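Local coordinates for protein diketoreductase (Acinetobacter baylyi, PDB 4E12) that catalyses the NADH-dependent reduction of dicarbonyl compounds and probably interconverts (3S)-3-hydroxyacyl-CoA and 3-oxoacyl-CoA with NAD(H), at residues T123-D128 and E187-V192; L140-A145 and A154-T159; L208-A213 and Q255-A260; T217-W222 and P232-D237. All blocks are in the same frame, centred on the assembly; numbering follows the deposited sequence.

Contact 1 of 4, residues T123-D128 and E187-V192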
loop_
_atom_site.group_PDB
_atom_site.type_symbol
_atom_site.label_atom_id
_atom_site.label_comp_id
_atom_site.label_asym_id
_atom_site.label_seq_id
_atom_site.Cartn_x
_atom_site.Cartn_y
_atom_site.Cartn_z
ATOM N N THR A 123 -6.907 18.278 -8.491
ATOM C CA THR A 123 -8.315 17.944 -8.687
ATOM C C THR A 123 -8.761 18.114 -10.137
ATOM O O THR A 123 -9.819 17.618 -10.528
ATOM C CB THR A 123 -9.224 18.820 -7.817
ATOM O OG1 THR A 123 -9.126 20.180 -8.254
ATOM C CG2 THR A 123 -8.803 18.734 -6.365
ATOM N N LEU A 124 -7.968 18.822 -10.930
ATOM C CA LEU A 124 -8.318 19.081 -12.320
ATOM C C LEU A 124 -7.304 18.498 -13.285
ATOM O O LEU A 124 -6.092 18.591 -13.070
ATOM C CB LEU A 124 -8.464 20.581 -12.551
ATOM C CG LEU A 124 -9.794 21.161 -12.078
ATOM C CD1 LEU A 124 -9.731 22.662 -11.834
ATOM C CD2 LEU A 124 -10.857 20.790 -13.111
ATOM N N LEU A 125 -7.810 17.889 -14.348
ATOM C CA LEU A 125 -6.964 17.319 -15.386
ATOM C C LEU A 125 -6.484 18.380 -16.371
ATOM O O LEU A 125 -7.188 19.356 -16.640
ATOM C CB LEU A 125 -7.743 16.248 -16.159
ATOM C CG LEU A 125 -8.200 15.011 -15.390
ATOM C CD1 LEU A 125 -8.927 14.081 -16.345
ATOM C CD2 LEU A 125 -6.969 14.306 -14.834
ATOM N N PRO A 126 -5.267 18.215 -16.908
ATOM C CA PRO A 126 -4.778 19.193 -17.883
ATOM C C PRO A 126 -5.722 19.307 -19.078
ATOM O O PRO A 126 -5.797 20.348 -19.736
ATOM C CB PRO A 126 -3.407 18.647 -18.276
ATOM C CG PRO A 126 -2.972 17.863 -17.068
ATOM C CD PRO A 126 -4.225 17.231 -16.544
ATOM N N SER A 127 -6.465 18.238 -19.335
ATOM C CA SER A 127 -7.506 18.266 -20.352
ATOM C C SER A 127 -8.662 19.169 -19.968
ATOM O O SER A 127 -9.291 19.766 -20.842
ATOM C CB SER A 127 -8.010 16.862 -20.656
ATOM O OG SER A 127 -7.006 16.134 -21.324
ATOM N N ASP A 128 -8.953 19.268 -18.676
ATOM C CA ASP A 128 -10.003 20.165 -18.197
ATOM C C ASP A 128 -9.649 21.625 -18.469
ATOM O O ASP A 128 -10.533 22.484 -18.540
ATOM C CB ASP A 128 -10.253 19.978 -16.692
ATOM C CG ASP A 128 -10.879 18.636 -16.359
ATOM O OD1 ASP A 128 -11.468 18.019 -17.265
ATOM O OD2 ASP A 128 -10.786 18.193 -15.191
ATOM N N GLU A 187 -2.847 10.837 -19.492
ATOM C CA GLU A 187 -3.551 11.390 -18.342
ATOM C C GLU A 187 -4.157 10.322 -17.455
ATOM O O GLU A 187 -4.611 9.271 -17.920
ATOM C CB GLU A 187 -4.654 12.345 -18.749
ATOM C CG GLU A 187 -4.197 13.672 -19.243
ATOM C CD GLU A 187 -5.365 14.607 -19.353
ATOM O OE1 GLU A 187 -6.407 14.179 -19.897
ATOM O OE2 GLU A 187 -5.262 15.745 -18.861
ATOM N N LYS A 188 -4.178 10.631 -16.172
ATOM C CA LYS A 188 -4.781 9.788 -15.163
ATOM C C LYS A 188 -5.105 10.668 -13.966
ATOM O O LYS A 188 -4.219 11.310 -13.396
ATOM C CB LYS A 188 -3.801 8.676 -14.758
ATOM C CG LYS A 188 -4.287 7.773 -13.625
ATOM C CD LYS A 188 -5.467 6.895 -14.028
ATOM C CE LYS A 188 -5.993 6.106 -12.847
ATOM N NZ LYS A 188 -6.614 7.008 -11.841
ATOM N N ALA A 189 -6.376 10.717 -13.591
ATOM C CA ALA A 189 -6.755 11.463 -12.406
ATOM C C ALA A 189 -6.050 10.855 -11.208
ATOM O O ALA A 189 -6.031 9.632 -11.048
ATOM C CB ALA A 189 -8.257 11.412 -12.200
ATOM N N GLY A 190 -5.498 11.717 -10.366
ATOM C CA GLY A 190 -4.710 11.266 -9.230
ATOM C C GLY A 190 -3.293 10.863 -9.597
ATOM O O GLY A 190 -2.552 10.353 -8.755
ATOM N N TYR A 191 -2.900 11.091 -10.845
ATOM C CA TYR A 191 -1.538 10.767 -11.281
ATOM C C TYR A 191 -1.220 9.320 -10.876
ATOM O O TYR A 191 -2.082 8.436 -10.984
ATOM C CB TYR A 191 -0.524 11.764 -10.660
ATOM C CG TYR A 191 -0.845 13.221 -10.974
ATOM C CD1 TYR A 191 -0.244 13.871 -12.045
ATOM C CD2 TYR A 191 -1.752 13.940 -10.201
ATOM C CE1 TYR A 191 -0.537 15.220 -12.346
ATOM C CE2 TYR A 191 -2.056 15.285 -10.495
ATOM C CZ TYR A 191 -1.442 15.913 -11.568
ATOM O OH TYR A 191 -1.730 17.234 -11.864
ATOM N N VAL A 192 -0.005 9.093 -10.383
ATOM C CA VAL A 192 0.428 7.780 -9.915
ATOM C C VAL A 192 0.258 7.608 -8.401
ATOM O O VAL A 192 -0.423 6.685 -7.949
ATOM C CB VAL A 192 1.903 7.475 -10.302
ATOM C CG1 VAL A 192 2.346 6.161 -9.681
ATOM C CG2 VAL A 192 2.044 7.389 -11.826
HETATM O O HOH W 1 -4.318 16.586 -12.883
#
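E187 reaches across to P126 and S127 with an extended side chain that starts beside its own backbone N (chi1 -74°). From CB the chain runs through CG, which passes the carbonyl oxygen of G158, to a carboxylate set against the first turn of helix 126-133. There E187 OE1 accepts the S127 OG hydroxyl in a bond whose modelled length, 2.5 Å, is doubtfully short. E187 OE2 takes the S127 N-H at 2.8 Å; the donor comes in on the syn side, 19° out of the carboxylate plane, with a bent N-H...O angle of 141°. Together the two bonds would limit rotation of the carboxylate, if the short one is real. The P126 ring and the glutamate chain pass in opposite directions. Next to this, L125 CD2 packs on A189 CA at 3.7 Å. A water donates to L124 O at 2.7 Å and weakly to Y191 OH, whose hydroxyl also bonds S121 O. Through these bonds the loop 187-192 between strand 180-183 and helix 193-209, with its type II turn K188-Y191, is fastened over a helix start of the Rossmann-type NAD-binding domain, near H143, predicted to matter for catalysis.

Contact 2 of 4, residues L140-A145 and A154-T159; sequences LALHFA and AEVMGT
This is the antiparallel beta hairpin of strands 139-144 and 153-158, part of the mixed sheet of the NAD-binding domain, and it carries H143, predicted to be important for catalysis. A141 faces M157 and H143 faces E155 as hydrogen-bonded pairs, with L142 opposite V156 as the non-hydrogen-bonded pair between them. A141 N meets M157 O at 2.6 Å, and the return bond from M157 N to A141 O measures 2.9 Å. The second pair is closed by H143 N to E155 O and by E155 N to H143 O, the latter at 2.8 Å. V156 CA adds a C-H...O contact to A141 O.

On the face of L142 and V156 the side chains are apolar: L142 CD1 touches V156 CG2 at 3.7 Å and also nears the methyl of A154, while L140 CD2 leans on V156 CG1. V170 and Y167 of helix 164-176 cover this face. The other face holds A141, M157, H143 and E155, and Y191 lies over it, its ring stacked on that of H143. Imidazole and carboxylate run side by side in the same direction, their planes 29° apart. H143 NE2 is hydrogen-bonded to S122, an NAD(+)-binding residue, and E155 OE2 to the backbone N atoms of V192 and L193, so both ends of the pair are held from outside the hairpin. Between them, with CG of H143 swung opposite the backbone N (chi1 -175°), ND1 donates almost straight, at 166°, to E155 OE1 at 2.9 Å, the oxygen lying in the ring plane.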
loop_
_atom_site.group_PDB
_atom_site.type_symbol
_atom_site.label_atom_id
_atom_site.label_comp_id
_atom_site.label_asym_id
_atom_site.label_seq_id
_atom_site.Cartn_x
_atom_site.Cartn_y
_atom_site.Cartn_z
ATOM N N LEU A 140 1.111 21.294 -19.629
ATOM C CA LEU A 140 1.068 19.986 -19.000
ATOM C C LEU A 140 0.912 20.126 -17.500
ATOM O O LEU A 140 0.767 21.235 -16.978
ATOM C CB LEU A 140 2.310 19.157 -19.358
ATOM C CG LEU A 140 3.685 19.829 -19.265
ATOM C CD1 LEU A 140 3.951 20.350 -17.862
ATOM C CD2 LEU A 140 4.773 18.866 -19.707
ATOM N N ALA A 141 0.916 19.000 -16.804
ATOM C CA ALA A 141 0.865 19.044 -15.354
ATOM C C ALA A 141 2.235 18.714 -14.810
ATOM O O ALA A 141 2.915 17.833 -15.339
ATOM C CB ALA A 141 -0.167 18.066 -14.820
ATOM N N LEU A 142 2.637 19.453 -13.777
ATOM C CA LEU A 142 3.826 19.174 -12.990
ATOM C C LEU A 142 3.367 19.196 -11.542
ATOM O O LEU A 142 3.130 20.263 -10.968
ATOM C CB LEU A 142 4.887 20.256 -13.228
ATOM C CG LEU A 142 6.249 20.002 -12.576
ATOM C CD1 LEU A 142 6.855 18.747 -13.210
ATOM C CD2 LEU A 142 7.164 21.201 -12.772
ATOM N N HIS A 143 3.245 18.009 -10.962
ATOM C CA HIS A 143 2.552 17.822 -9.704
ATOM C C HIS A 143 3.542 17.447 -8.620
ATOM O O HIS A 143 4.259 16.449 -8.730
ATOM C CB HIS A 143 1.493 16.735 -9.867
ATOM C CG HIS A 143 0.629 16.536 -8.656
ATOM N ND1 HIS A 143 0.604 15.352 -7.952
ATOM C CD2 HIS A 143 -0.233 17.370 -8.025
ATOM C CE1 HIS A 143 -0.238 15.464 -6.937
ATOM N NE2 HIS A 143 -0.758 16.678 -6.960
ATOM N N PHE A 144 3.573 18.275 -7.590
ATOM C CA PHE A 144 4.459 18.125 -6.435
ATOM C C PHE A 144 3.704 17.541 -5.239
ATOM O O PHE A 144 2.472 17.481 -5.229
ATOM C CB PHE A 144 4.988 19.502 -6.038
ATOM C CG PHE A 144 5.827 20.151 -7.091
ATOM C CD1 PHE A 144 5.236 20.774 -8.187
ATOM C CD2 PHE A 144 7.215 20.142 -6.992
ATOM C CE1 PHE A 144 6.025 21.378 -9.169
ATOM C CE2 PHE A 144 7.997 20.739 -7.959
ATOM C CZ PHE A 144 7.406 21.357 -9.049
ATOM N N ALA A 145 4.451 17.152 -4.207
ATOM C CA ALA A 145 3.861 16.622 -2.985
ATOM C C ALA A 145 4.230 17.533 -1.821
ATOM O O ALA A 145 5.336 18.076 -1.792
ATOM C CB ALA A 145 4.399 15.223 -2.727
ATOM N N ALA A 154 8.107 14.657 -8.639
ATOM C CA ALA A 154 7.414 15.589 -9.516
ATOM C C ALA A 154 6.772 14.756 -10.609
ATOM O O ALA A 154 7.451 14.233 -11.498
ATOM C CB ALA A 154 8.376 16.619 -10.106
ATOM N N GLU A 155 5.458 14.590 -10.512
ATOM C CA GLU A 155 4.706 13.818 -11.485
ATOM C C GLU A 155 4.381 14.653 -12.696
ATOM O O GLU A 155 3.657 15.649 -12.594
ATOM C CB GLU A 155 3.424 13.293 -10.856
ATOM C CG GLU A 155 3.718 12.253 -9.777
ATOM C CD GLU A 155 2.491 11.837 -8.975
ATOM O OE1 GLU A 155 1.800 12.721 -8.432
ATOM O OE2 GLU A 155 2.222 10.621 -8.884
ATOM N N VAL A 156 4.916 14.230 -13.835
ATOM C CA VAL A 156 4.784 14.957 -15.089
ATOM C C VAL A 156 3.719 14.296 -15.941
ATOM O O VAL A 156 3.793 13.100 -16.228
ATOM C CB VAL A 156 6.106 14.958 -15.882
ATOM C CG1 VAL A 156 5.947 15.765 -17.177
ATOM C CG2 VAL A 156 7.231 15.535 -15.025
ATOM N N MET A 157 2.725 15.070 -16.353
ATOM C CA MET A 157 1.595 14.493 -17.057
ATOM C C MET A 157 1.008 15.511 -18.028
ATOM O O MET A 157 0.450 16.526 -17.604
ATOM C CB MET A 157 0.542 14.081 -16.023
ATOM C CG MET A 157 -0.630 13.278 -16.543
ATOM S SD MET A 157 -1.777 12.865 -15.212
ATOM C CE MET A 157 -2.651 14.419 -15.065
ATOM N N GLY A 158 1.129 15.235 -19.323
ATOM C CA GLY A 158 0.566 16.131 -20.319
ATOM C C GLY A 158 -0.729 15.639 -20.931
ATOM O O GLY A 158 -1.325 14.666 -20.457
ATOM N N THR A 159 -1.176 16.316 -21.987
ATOM C CA THR A 159 -2.334 15.853 -22.747
ATOM C C THR A 159 -1.823 15.276 -24.060
ATOM O O THR A 159 -0.616 15.276 -24.321
ATOM C CB THR A 159 -3.294 17.012 -23.113
ATOM O OG1 THR A 159 -2.642 17.880 -24.046
ATOM C CG2 THR A 159 -3.672 17.813 -21.878
#

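Contact 3 of 4, residues L208-A213 and Q255-A260; sequences LVDGIA and QREFAA
The F258 ring turns an edge toward V209 and L208: V209 CG2 lies in the ring plane, 3.7 Å from F258 CD1, and L208 CD2 comes up farther along the same edge, near the plane and 4.3 Å from CE1. The ring of F236 meets that of F258 with the planes inclined by about 40°. The other flat groups are the carboxylates of D210 and E257, whose planes stand 63° apart. All belong to the helical C-terminal domain, where the C-terminal end of helix 193-209 packs against helix 253-267, away from the annotated sites. Helix 193-209 stops here in a Schellman motif: G211, with positive phi, is the C-prime residue, G211 N bonds L208 O and I212 N bonds L207 O.

V209 makes most of the contact. One methyl, CG2, presses on F258 CA at 3.6 Å as well as on the ring edge, and the other, CG1, lies against the glutamate, modelled doubtfully close (3.2 Å to E257 CG). With CG of E257 opposite the backbone N (chi1 -176°), the extended side chain runs along this methyl and brings OE2 near D210. No hydrogen bond crosses the contact. K254 probably eases the meeting of the two acids, since its NZ forms a salt bridge with D210 OD1 and a long, weak ion pair with E257 OE1; D210 OD1 and E257 OE2 stand 4.0 Å apart.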
loop_
_atom_site.group_PDB
_atom_site.type_symbol
_atom_site.label_atom_id
_atom_site.label_comp_id
_atom_site.label_asym_id
_atom_site.label_seq_id
_atom_site.Cartn_x
_atom_site.Cartn_y
_atom_site.Cartn_z
ATOM N N LEU A 208 -12.014 -0.651 9.175
ATOM C CA LEU A 208 -12.267 -0.014 10.466
ATOM C C LEU A 208 -13.756 0.223 10.627
ATOM O O LEU A 208 -14.353 -0.149 11.641
ATOM C CB LEU A 208 -11.537 1.324 10.591
ATOM C CG LEU A 208 -11.765 2.108 11.896
ATOM C CD1 LEU A 208 -11.373 1.291 13.134
ATOM C CD2 LEU A 208 -10.999 3.423 11.837
ATOM N N VAL A 209 -14.340 0.870 9.628
ATOM C CA VAL A 209 -15.740 1.278 9.685
ATOM C C VAL A 209 -16.708 0.103 9.762
ATOM O O VAL A 209 -17.799 0.223 10.334
ATOM C CB VAL A 209 -16.107 2.173 8.508
ATOM C CG1 VAL A 209 -17.591 2.462 8.520
ATOM C CG2 VAL A 209 -15.363 3.481 8.619
ATOM N N ASP A 210 -16.329 -1.036 9.198
ATOM C CA ASP A 210 -17.214 -2.200 9.251
ATOM C C ASP A 210 -16.959 -3.055 10.481
ATOM O O ASP A 210 -17.523 -4.146 10.608
ATOM C CB ASP A 210 -17.128 -3.049 7.986
ATOM C CG ASP A 210 -17.747 -2.366 6.762
ATOM O OD1 ASP A 210 -18.596 -1.458 6.910
ATOM O OD2 ASP A 210 -17.387 -2.742 5.638
ATOM N N GLY A 211 -16.107 -2.565 11.375
ATOM C CA GLY A 211 -15.836 -3.267 12.612
ATOM C C GLY A 211 -15.023 -4.548 12.497
ATOM O O GLY A 211 -15.138 -5.424 13.355
ATOM N N ILE A 212 -14.200 -4.671 11.456
ATOM C CA ILE A 212 -13.423 -5.890 11.261
ATOM C C ILE A 212 -12.225 -5.932 12.203
ATOM O O ILE A 212 -11.944 -6.972 12.800
ATOM C CB ILE A 212 -12.892 -6.002 9.811
ATOM C CG1 ILE A 212 -14.013 -5.813 8.792
ATOM C CG2 ILE A 212 -12.184 -7.333 9.592
ATOM C CD1 ILE A 212 -15.165 -6.799 8.926
ATOM N N ALA A 213 -11.514 -4.808 12.335
ATOM C CA ALA A 213 -10.280 -4.761 13.113
ATOM C C ALA A 213 -10.042 -3.341 13.611
ATOM O O ALA A 213 -10.592 -2.389 13.049
ATOM C CB ALA A 213 -9.104 -5.205 12.244
ATOM N N GLN A 255 -16.851 5.218 1.751
ATOM C CA GLN A 255 -15.958 6.329 2.064
ATOM C C GLN A 255 -16.663 7.418 2.899
ATOM O O GLN A 255 -16.058 8.031 3.782
ATOM C CB GLN A 255 -15.438 6.961 0.764
ATOM C CG GLN A 255 -14.648 6.039 -0.184
ATOM C CD GLN A 255 -15.497 5.022 -0.943
ATOM O OE1 GLN A 255 -16.673 4.809 -0.641
ATOM N NE2 GLN A 255 -14.892 4.389 -1.940
ATOM N N ARG A 256 -17.929 7.685 2.581
ATOM C CA ARG A 256 -18.689 8.718 3.274
ATOM C C ARG A 256 -19.035 8.248 4.663
ATOM O O ARG A 256 -19.200 9.044 5.588
ATOM C CB ARG A 256 -19.939 9.069 2.481
ATOM C CG ARG A 256 -19.609 9.685 1.124
ATOM C CD ARG A 256 -20.836 9.778 0.244
ATOM N NE ARG A 256 -21.838 10.650 0.826
ATOM C CZ ARG A 256 -22.015 11.913 0.462
ATOM N NH1 ARG A 256 -21.260 12.440 -0.493
ATOM N NH2 ARG A 256 -22.938 12.647 1.051
ATOM N N GLU A 257 -19.115 6.940 4.820
ATOM C CA GLU A 257 -19.335 6.352 6.123
ATOM C C GLU A 257 -18.090 6.568 6.998
ATOM O O GLU A 257 -18.204 6.870 8.185
ATOM C CB GLU A 257 -19.658 4.873 5.942
ATOM C CG GLU A 257 -20.012 4.123 7.202
ATOM C CD GLU A 257 -20.573 2.724 6.904
ATOM O OE1 GLU A 257 -20.955 2.459 5.737
ATOM O OE2 GLU A 257 -20.635 1.893 7.839
ATOM N N PHE A 258 -16.911 6.422 6.401
ATOM C CA PHE A 258 -15.649 6.713 7.074
ATOM C C PHE A 258 -15.580 8.202 7.423
ATOM O O PHE A 258 -15.200 8.566 8.535
ATOM C CB PHE A 258 -14.478 6.315 6.163
ATOM C CG PHE A 258 -13.113 6.556 6.758
ATOM C CD1 PHE A 258 -12.716 5.908 7.925
ATOM C CD2 PHE A 258 -12.226 7.422 6.150
ATOM C CE1 PHE A 258 -11.453 6.117 8.482
ATOM C CE2 PHE A 258 -10.945 7.640 6.702
ATOM C CZ PHE A 258 -10.568 6.986 7.868
ATOM N N ALA A 259 -15.951 9.066 6.483
ATOM C CA ALA A 259 -15.984 10.497 6.772
ATOM C C ALA A 259 -16.784 10.777 8.049
ATOM O O ALA A 259 -16.306 11.471 8.952
ATOM C CB ALA A 259 -16.555 11.273 5.591
ATOM N N ALA A 260 -17.992 10.222 8.135
ATOM C CA ALA A 260 -18.823 10.392 9.330
ATOM C C ALA A 260 -18.129 9.853 10.583
ATOM O O ALA A 260 -18.300 10.408 11.669
ATOM C CB ALA A 260 -20.178 9.727 9.146
#

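Contact 4 of 4, residues T217-W222 and P232-D237; sequences TIDKTW and PFEIFD
D219 reaches from helix 215-226 to the start of helix 232-239 and sets its carboxylate against the backbone amides of the first turn. Its CG lies opposite the carbonyl carbon, beside the backbone N (chi1 -74°). OD1 takes the F233 N-H on its syn lone pair, a nearly straight bond (174°) of 2.8 Å. The second oxygen, OD2, receives a weak, bent bond from E234 N at 3.1 Å and is also hydrogen-bonded to Y281 OH. P232, which opens the helix, has no N-H to give, although its N is close to OD1. The buried carboxylate therefore has a partner for each oxygen, and the positive dipole end of the helix would probably favour the ionised form.

E234 lies nearby, its OE1 4.0 Å from D219 OD2. This like-charge approach is offset by a salt bridge from E234 OE1 to R223 NH1 and by a hydrogen bond to the same oxygen from G231 N. Within helix 215-226, T217 O serves two donors, T221 N and T221 OG1, from opposite faces of its carbonyl plane; the hydroxyl bond is 2.8 Å long.

Apolar contacts flank the carboxylate. I218 CG2 sits in plane at the edge of the F233 ring, 3.7 Å from CE2, while I218 CD1 comes up obliquely. W222 CB packs on P232 CD at 3.8 Å. The two helix segments meet nearly at right angles (109°), with axes 8.8 Å apart; helix 193-209 touches both, through W222, P232 and F233, while T217 and T221 pack on I182 of the second subunit.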
loop_
_atom_site.group_PDB
_atom_site.type_symbol
_atom_site.label_atom_id
_atom_site.label_comp_id
_atom_site.label_asym_id
_atom_site.label_seq_id
_atom_site.Cartn_x
_atom_site.Cartn_y
_atom_site.Cartn_z
ATOM N N THR A 217 -4.339 -2.895 14.777
ATOM C CA THR A 217 -4.241 -4.201 14.166
ATOM C C THR A 217 -4.062 -4.089 12.648
ATOM O O THR A 217 -3.284 -4.825 12.036
ATOM C CB THR A 217 -5.503 -5.005 14.477
ATOM O OG1 THR A 217 -5.595 -5.170 15.888
ATOM C CG2 THR A 217 -5.451 -6.366 13.834
ATOM N N ILE A 218 -4.785 -3.165 12.045
ATOM C CA ILE A 218 -4.715 -2.981 10.594
ATOM C C ILE A 218 -3.308 -2.500 10.230
ATOM O O ILE A 218 -2.679 -3.020 9.298
ATOM C CB ILE A 218 -5.822 -1.999 10.144
ATOM C CG1 ILE A 218 -7.191 -2.591 10.522
ATOM C CG2 ILE A 218 -5.712 -1.690 8.669
ATOM C CD1 ILE A 218 -8.369 -1.681 10.289
ATOM N N ASP A 219 -2.796 -1.532 10.989
ATOM C CA ASP A 219 -1.464 -1.012 10.717
ATOM C C ASP A 219 -0.365 -2.054 10.899
ATOM O O ASP A 219 0.509 -2.158 10.036
ATOM C CB ASP A 219 -1.150 0.233 11.545
ATOM C CG ASP A 219 -1.875 1.474 11.043
ATOM O OD1 ASP A 219 -2.584 1.396 10.016
ATOM O OD2 ASP A 219 -1.722 2.541 11.669
ATOM N N LYS A 220 -0.382 -2.815 12.000
ATOM C CA LYS A 220 0.688 -3.796 12.198
ATOM C C LYS A 220 0.640 -4.870 11.096
ATOM O O LYS A 220 1.675 -5.346 10.614
ATOM C CB LYS A 220 0.703 -4.400 13.618
ATOM C CG LYS A 220 -0.441 -5.315 13.991
ATOM C CD LYS A 220 -0.264 -5.833 15.432
ATOM C CE LYS A 220 -1.453 -6.680 15.878
ATOM N NZ LYS A 220 -1.318 -7.141 17.283
ATOM N N THR A 221 -0.564 -5.213 10.656
ATOM C CA THR A 221 -0.686 -6.150 9.558
ATOM C C THR A 221 0.038 -5.632 8.326
ATOM O O THR A 221 0.755 -6.383 7.665
ATOM C CB THR A 221 -2.144 -6.407 9.183
ATOM O OG1 THR A 221 -2.848 -6.933 10.313
ATOM C CG2 THR A 221 -2.210 -7.396 8.036
ATOM N N TRP A 222 -0.165 -4.360 7.988
ATOM C CA TRP A 222 0.485 -3.793 6.812
ATOM C C TRP A 222 1.992 -3.722 6.964
ATOM O O TRP A 222 2.730 -4.033 6.021
ATOM C CB TRP A 222 -0.065 -2.407 6.495
ATOM C CG TRP A 222 0.387 -1.870 5.176
ATOM C CD1 TRP A 222 1.193 -0.786 4.970
ATOM C CD2 TRP A 222 0.051 -2.374 3.867
ATOM N NE1 TRP A 222 1.362 -0.571 3.626
ATOM C CE2 TRP A 222 0.672 -1.527 2.924
ATOM C CE3 TRP A 222 -0.719 -3.454 3.405
ATOM C CZ2 TRP A 222 0.541 -1.720 1.533
ATOM C CZ3 TRP A 222 -0.843 -3.648 2.043
ATOM C CH2 TRP A 222 -0.221 -2.786 1.117
ATOM N N PRO A 232 -1.707 2.199 7.140
ATOM C CA PRO A 232 -2.712 3.170 6.710
ATOM C C PRO A 232 -3.107 4.243 7.708
ATOM O O PRO A 232 -3.316 5.398 7.328
ATOM C CB PRO A 232 -3.898 2.294 6.287
ATOM C CG PRO A 232 -3.248 1.000 5.876
ATOM C CD PRO A 232 -2.112 0.816 6.844
ATOM N N PHE A 233 -3.244 3.888 8.976
ATOM C CA PHE A 233 -3.763 4.886 9.909
ATOM C C PHE A 233 -2.680 5.855 10.358
ATOM O O PHE A 233 -2.942 7.041 10.579
ATOM C CB PHE A 233 -4.577 4.225 11.028
ATOM C CG PHE A 233 -5.835 3.572 10.509
ATOM C CD1 PHE A 233 -6.990 4.331 10.330
ATOM C CD2 PHE A 233 -5.864 2.218 10.188
ATOM C CE1 PHE A 233 -8.158 3.745 9.838
ATOM C CE2 PHE A 233 -7.032 1.630 9.690
ATOM C CZ PHE A 233 -8.171 2.389 9.520
ATOM N N GLU A 234 -1.453 5.360 10.432
ATOM C CA GLU A 234 -0.319 6.241 10.664
ATOM C C GLU A 234 -0.241 7.218 9.498
ATOM O O GLU A 234 0.008 8.408 9.694
ATOM C CB GLU A 234 0.957 5.420 10.741
ATOM C CG GLU A 234 0.941 4.402 11.833
ATOM C CD GLU A 234 2.223 3.632 11.873
ATOM O OE1 GLU A 234 2.266 2.534 11.289
ATOM O OE2 GLU A 234 3.193 4.139 12.470
ATOM N N ILE A 235 -0.459 6.705 8.288
ATOM C CA ILE A 235 -0.501 7.533 7.078
ATOM C C ILE A 235 -1.647 8.539 7.127
ATOM O O ILE A 235 -1.431 9.705 6.793
ATOM C CB ILE A 235 -0.584 6.676 5.783
ATOM C CG1 ILE A 235 0.677 5.816 5.649
ATOM C CG2 ILE A 235 -0.824 7.560 4.558
ATOM C CD1 ILE A 235 0.702 4.898 4.428
ATOM N N PHE A 236 -2.855 8.128 7.534
ATOM C CA PHE A 236 -3.963 9.094 7.719
ATOM C C PHE A 236 -3.599 10.258 8.638
ATOM O O PHE A 236 -3.987 11.408 8.391
ATOM C CB PHE A 236 -5.228 8.436 8.309
ATOM C CG PHE A 236 -6.112 7.769 7.291
ATOM C CD1 PHE A 236 -6.449 6.419 7.413
ATOM C CD2 PHE A 236 -6.615 8.494 6.213
ATOM C CE1 PHE A 236 -7.286 5.794 6.465
ATOM C CE2 PHE A 236 -7.452 7.885 5.257
ATOM C CZ PHE A 236 -7.786 6.528 5.387
ATOM N N ASP A 237 -2.915 9.961 9.732
ATOM C CA ASP A 237 -2.467 11.028 10.637
ATOM C C ASP A 237 -1.538 12.025 9.931
ATOM O O ASP A 237 -1.612 13.229 10.171
ATOM C CB ASP A 237 -1.792 10.474 11.895
ATOM C CG ASP A 237 -2.774 9.860 12.881
ATOM O OD1 ASP A 237 -3.994 10.071 12.745
ATOM O OD2 ASP A 237 -2.318 9.167 13.813
#

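Contact 2 lies in the NAD-binding domain, and contact 1 ties loop 187-192 to it; their centres are about 9 Å apart and they touch. Contacts 3 and 4 lie in the helical C-terminal domain, centres about 14 Å apart, and touch through L208 with F233 and F258 with F236. Between the two pairs the centres are about 27 to 32 Å apart, without touching. Along the chain the hairpin of contact 2 is nested inside the loop closed by contact 1; later contact 4 is nested inside that of contact 3. Segment 187-192 leads from the sheet into helix 193-209, whose end enters contact 3, so this connection runs from the predicted catalytic region to the helical domain; contacts 1, 3 and 4 all touch the second subunit.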